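Peptide-binding protein (Photobacterium damsela subsp. piscicida, PDB 6SQX) is a secreted NlpC/P60 endopeptidase that cleaves the peptidoglycan of potentially competing bacteria. Local coordinates at residues T382-G387 with G397-T402; M413-W418 with L438-G443. All blocks are in the same frame, centred on the assembly; numbering follows the deposited sequence. Where two conformers were deposited one is given.

Contact 1: residues T382-G387 with G397-T402; sequences TLVSFG and GLYMGT
Strands 382-387 and 395-405 form an antiparallel beta hairpin in the central sheet of the NlpC/P60 domain, and residues 382-384 and 397-399 pair in its part away from the turn. The pairing centres on Val-384 and Gly-397, which exchange two backbone hydrogen bonds: Val-384 N to Gly-397 O (2.9 Å) and Gly-397 N to Val-384 O (2.9 Å). A third, more bent bond joins Tyr-399 N to Thr-382 O (2.9 Å, 144° at the hydrogen). Between them Leu-383 and Leu-398 make a non-hydrogen-bonded pair, where Leu-383 CA directs a CH...O contact at Gly-397 O (3.3 Å). The axes of the two short segments lie at 123°, well short of a straight antiparallel 180°. On the face carrying the two leucines, Leu-383 CD2 meets Leu-398 CD1 at 4.1 Å. With chi1 at 177°, which sets CG opposite the backbone N, the Leu-398 branch reaches over to Thr-382, CD1 lying 3.5 Å from Thr-382 O. Both leucines pack on Leu-328 of helix 326-334. On the other face, Thr-382 CB lies 4.0 Å from Tyr-399 CB, so the tyrosine is met at the root of its side chain; in one of two conformers Val-384 CG2 also comes close to that CB. The ring leads away from strand 382-387, with Gly-401 N 3.5 Å above its plane, over the centre. Tyr-399 OH and Thr-382 OG1 are hydrogen-bonded to Leu-368 O and Ile-378 O. Strand 382-387 also bonds to strand 467-472, so it is an inner strand. A twisted sheet with a helix packed on its leucine face is typical of the papain-like NlpC/P60 fold.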
# COMPACT_ATOMS: atom_id res chain seq x y z
N THR A 382 -6.78 8.68 -12.13
CA THR A 382 -6.26 9.91 -11.53
C THR A 382 -6.26 9.75 -10.04
O THR A 382 -7.27 9.32 -9.47
CB THR A 382 -7.19 11.08 -11.88
OG1 THR A 382 -7.37 11.14 -13.30
CG2 THR A 382 -6.59 12.41 -11.39
N LEU A 383 -5.16 10.08 -9.38
CA LEU A 383 -5.09 10.06 -7.93
C LEU A 383 -5.39 11.46 -7.42
O LEU A 383 -4.87 12.45 -7.94
CB LEU A 383 -3.67 9.68 -7.50
CG LEU A 383 -3.06 8.40 -8.10
CD1 LEU A 383 -1.70 8.09 -7.50
CD2 LEU A 383 -4.02 7.21 -7.86
N VAL A 384 -6.23 11.56 -6.40
CA VAL A 384 -6.48 12.81 -5.69
C VAL A 384 -5.83 12.70 -4.32
O VAL A 384 -6.11 11.75 -3.58
CB VAL A 384 -7.98 13.11 -5.55
CG1 VAL A 384 -8.18 14.57 -5.10
CG2 VAL A 384 -8.70 12.85 -6.87
N SER A 385 -4.97 13.66 -3.98
CA SER A 385 -4.27 13.62 -2.71
C SER A 385 -4.53 14.90 -1.93
O SER A 385 -4.87 15.94 -2.50
CB SER A 385 -2.77 13.35 -2.91
OG SER A 385 -2.17 14.32 -3.78
N PHE A 386 -4.38 14.80 -0.61
CA PHE A 386 -4.81 15.84 0.32
C PHE A 386 -3.75 15.94 1.40
O PHE A 386 -3.20 14.92 1.82
CB PHE A 386 -6.15 15.45 1.01
CG PHE A 386 -7.22 14.93 0.06
CD1 PHE A 386 -7.23 13.58 -0.30
CD2 PHE A 386 -8.20 15.77 -0.43
CE1 PHE A 386 -8.20 13.07 -1.17
CE2 PHE A 386 -9.21 15.28 -1.29
CZ PHE A 386 -9.20 13.91 -1.67
N GLY A 387 -3.48 17.15 1.87
CA GLY A 387 -2.54 17.28 2.97
C GLY A 387 -2.70 18.62 3.68
O GLY A 387 -3.51 19.46 3.28
N GLY A 397 -6.70 9.05 -2.74
CA GLY A 397 -7.70 8.13 -3.27
C GLY A 397 -7.70 8.14 -4.78
O GLY A 397 -7.00 8.94 -5.43
N LEU A 398 -8.47 7.23 -5.37
CA LEU A 398 -8.56 7.07 -6.82
C LEU A 398 -9.83 7.75 -7.32
O LEU A 398 -10.93 7.28 -7.03
CB LEU A 398 -8.56 5.58 -7.20
CG LEU A 398 -8.72 5.29 -8.70
CD1 LEU A 398 -7.52 5.86 -9.45
CD2 LEU A 398 -8.91 3.79 -8.94
N TYR A 399 -9.69 8.87 -8.03
CA TYR A 399 -10.85 9.56 -8.60
C TYR A 399 -11.66 8.62 -9.48
O TYR A 399 -11.11 7.92 -10.32
CB TYR A 399 -10.31 10.70 -9.47
CG TYR A 399 -11.36 11.53 -10.17
CD1 TYR A 399 -12.24 12.34 -9.45
CD2 TYR A 399 -11.43 11.57 -11.56
CE1 TYR A 399 -13.19 13.14 -10.11
CE2 TYR A 399 -12.36 12.36 -12.23
CZ TYR A 399 -13.24 13.15 -11.50
OH TYR A 399 -14.14 13.92 -12.19
N MET A 400 -12.99 8.62 -9.27
CA MET A 400 -13.89 7.75 -10.03
C MET A 400 -14.92 8.53 -10.84
O MET A 400 -15.83 7.92 -11.39
CB MET A 400 -14.60 6.74 -9.12
CG MET A 400 -13.69 5.57 -8.74
SD MET A 400 -14.53 4.47 -7.55
CE MET A 400 -16.01 3.97 -8.47
N GLY A 401 -14.78 9.85 -10.97
CA GLY A 401 -15.80 10.61 -11.67
C GLY A 401 -16.81 11.24 -10.73
O GLY A 401 -16.44 11.75 -9.66
N THR A 402 -18.10 11.21 -11.11
CA THR A 402 -19.16 11.85 -10.33
C THR A 402 -20.35 10.92 -10.15
O THR A 402 -20.47 9.88 -10.81
CB THR A 402 -19.63 13.15 -11.02
OG1 THR A 402 -20.16 12.85 -12.32
CG2 THR A 402 -18.49 14.15 -11.18

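Contact 2: residues M413-W418 with L438-G443; sequences MFNAPW and LITPIG. With EDO (1,2-ethanediol), chain J.
Four backbone hydrogen bonds tie Met-413 to Thr-440 and Asn-415 to Leu-438 as antiparallel pairs. Met-413 N reaches Thr-440 O at 2.8 Å, and Leu-438 N reaches Asn-415 O at 3.0 Å. Phe-414 and Ile-439 form the non-hydrogen-bonded pair between them, with Ile-439 CA making a CH...O contact to Met-413 O (3.4 Å). Among polar side chains, Asn-415 ND2 donates to Thr-440 OG1 (3.0 Å), the two side chains crossing at about a right angle and the hydroxyl lying 25° out of the amide plane. Thr-440 OG1 in turn donates to Pro-441 O (2.9 Å), which fixes its direction. Asn-415 OD1 is bonded to His-395 NE2; as the polar residue beside the histidine in papain-like peptidases, Asn-415 probably orients it. Apolar packing on the same face comes from Met-413, whose extended chain crosses Ile-442 almost perpendicularly, CG at 3.8 Å from Ile-442 CD1. On the reverse face Ile-439 CG1 lies at the edge of the Phe-414 ring. An ethanediol, probably from the crystallisation liquor, accepts a weak hydrogen bond from Trp-418 N to its O1 (3.1 Å). Strand 438-441 is outermost here; strand 395-405 flanks 408-415 on its other side, and helices 298-308 and 326-334 cover Phe-414.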
# COMPACT_ATOMS: atom_id res chain seq x y z
N MET A 413 -14.46 9.05 -5.04
CA MET A 413 -13.18 8.36 -5.12
C MET A 413 -13.26 7.02 -4.40
O MET A 413 -14.02 6.82 -3.44
CB MET A 413 -12.05 9.24 -4.51
CG MET A 413 -12.39 9.68 -3.05
SD MET A 413 -10.93 10.46 -2.32
CE MET A 413 -11.57 11.02 -0.76
N PHE A 414 -12.42 6.10 -4.86
CA PHE A 414 -12.19 4.82 -4.18
C PHE A 414 -11.03 5.03 -3.23
O PHE A 414 -9.96 5.52 -3.66
CB PHE A 414 -11.83 3.77 -5.23
CG PHE A 414 -11.38 2.46 -4.67
CD1 PHE A 414 -12.26 1.66 -3.94
CD2 PHE A 414 -10.12 1.95 -4.97
CE1 PHE A 414 -11.85 0.39 -3.47
CE2 PHE A 414 -9.72 0.70 -4.51
CZ PHE A 414 -10.60 -0.09 -3.77
N ASN A 415 -11.20 4.74 -1.94
CA ASN A 415 -10.13 5.08 -1.00
C ASN A 415 -10.28 4.31 0.31
O ASN A 415 -11.34 3.72 0.58
CB ASN A 415 -10.05 6.62 -0.81
CG ASN A 415 -11.22 7.24 -0.01
OD1 ASN A 415 -11.02 7.97 0.96
ND2 ASN A 415 -12.45 6.98 -0.45
N ALA A 416 -9.22 4.31 1.11
CA ALA A 416 -9.20 3.73 2.45
C ALA A 416 -8.90 4.87 3.41
O ALA A 416 -7.74 5.23 3.61
CB ALA A 416 -8.14 2.63 2.58
N PRO A 417 -9.92 5.49 4.00
CA PRO A 417 -9.69 6.57 4.97
C PRO A 417 -9.85 6.06 6.39
O PRO A 417 -10.68 5.18 6.63
CB PRO A 417 -10.82 7.54 4.65
CG PRO A 417 -11.99 6.64 4.24
CD PRO A 417 -11.33 5.40 3.57
N TRP A 418 -9.12 6.63 7.35
CA TRP A 418 -9.38 6.32 8.74
C TRP A 418 -10.52 7.17 9.27
O TRP A 418 -11.52 6.64 9.75
CB TRP A 418 -8.11 6.55 9.60
CG TRP A 418 -8.42 6.35 11.04
CD1 TRP A 418 -8.52 7.29 12.01
CD2 TRP A 418 -8.76 5.09 11.66
NE1 TRP A 418 -8.86 6.70 13.23
CE2 TRP A 418 -9.04 5.35 13.02
CE3 TRP A 418 -8.87 3.77 11.18
CZ2 TRP A 418 -9.37 4.34 13.92
CZ3 TRP A 418 -9.22 2.77 12.07
CH2 TRP A 418 -9.47 3.06 13.43
N LEU A 438 -13.83 2.20 1.05
CA LEU A 438 -15.15 2.54 0.52
C LEU A 438 -15.02 3.34 -0.76
O LEU A 438 -13.97 3.94 -1.04
CB LEU A 438 -15.95 3.43 1.47
CG LEU A 438 -16.40 2.85 2.80
CD1 LEU A 438 -17.06 3.99 3.58
CD2 LEU A 438 -17.39 1.68 2.62
N ILE A 439 -16.11 3.38 -1.52
CA ILE A 439 -16.30 4.46 -2.51
C ILE A 439 -16.98 5.62 -1.79
O ILE A 439 -18.00 5.41 -1.13
CB ILE A 439 -17.14 4.00 -3.70
CG1 ILE A 439 -16.48 2.79 -4.38
CG2 ILE A 439 -17.34 5.15 -4.72
CD1 ILE A 439 -17.43 2.05 -5.31
N THR A 440 -16.39 6.82 -1.81
CA THR A 440 -16.94 7.93 -1.06
C THR A 440 -16.99 9.19 -1.92
O THR A 440 -16.24 9.31 -2.90
CB THR A 440 -16.10 8.25 0.19
OG1 THR A 440 -14.83 8.79 -0.24
CG2 THR A 440 -15.82 7.06 1.03
N PRO A 441 -17.81 10.17 -1.55
CA PRO A 441 -17.59 11.53 -2.07
C PRO A 441 -16.16 11.95 -1.78
O PRO A 441 -15.56 11.51 -0.81
CB PRO A 441 -18.58 12.39 -1.26
CG PRO A 441 -19.69 11.38 -0.86
CD PRO A 441 -18.89 10.12 -0.55
N ILE A 442 -15.64 12.86 -2.60
CA ILE A 442 -14.36 13.49 -2.27
C ILE A 442 -14.44 14.13 -0.89
O ILE A 442 -13.53 13.98 -0.05
CB ILE A 442 -13.98 14.54 -3.34
CG1 ILE A 442 -13.70 13.87 -4.69
CG2 ILE A 442 -12.82 15.40 -2.88
CD1 ILE A 442 -12.39 13.10 -4.75
N GLY A 443 -15.52 14.89 -0.65
CA GLY A 443 -15.76 15.54 0.63
C GLY A 443 -16.36 14.55 1.62
O GLY A 443 -17.56 14.64 1.96
C1 EDO J . -9.20 10.30 5.62
O1 EDO J . -8.56 9.66 6.74
C2 EDO J . -8.83 11.77 5.44
O2 EDO J . -9.22 12.49 6.62

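Contacts 1 and 2 lie about 9 Å apart, centre to centre, on four successive strands of one antiparallel sheet: 382-387, 395-405, 408-415 and 438-441. The middle two join them: Leu-398 N probably donates to Phe-414 O (2.8 Å), and Met-400 SD packs on Phe-414 CB (3.6 Å). Gly-397 CA lies 3.7 Å from Asn-415 CB. Leu-398 and Phe-414 both face helix 326-334, which begins just after Cys-324, found here as cysteinesulfonic acid and probably at the nucleophile position of this family. The pairing of the middle strands places Asn-415 of contact 2 beside His-395, consistent with the cysteine, histidine and polar third residue of NlpC/P60 active sites.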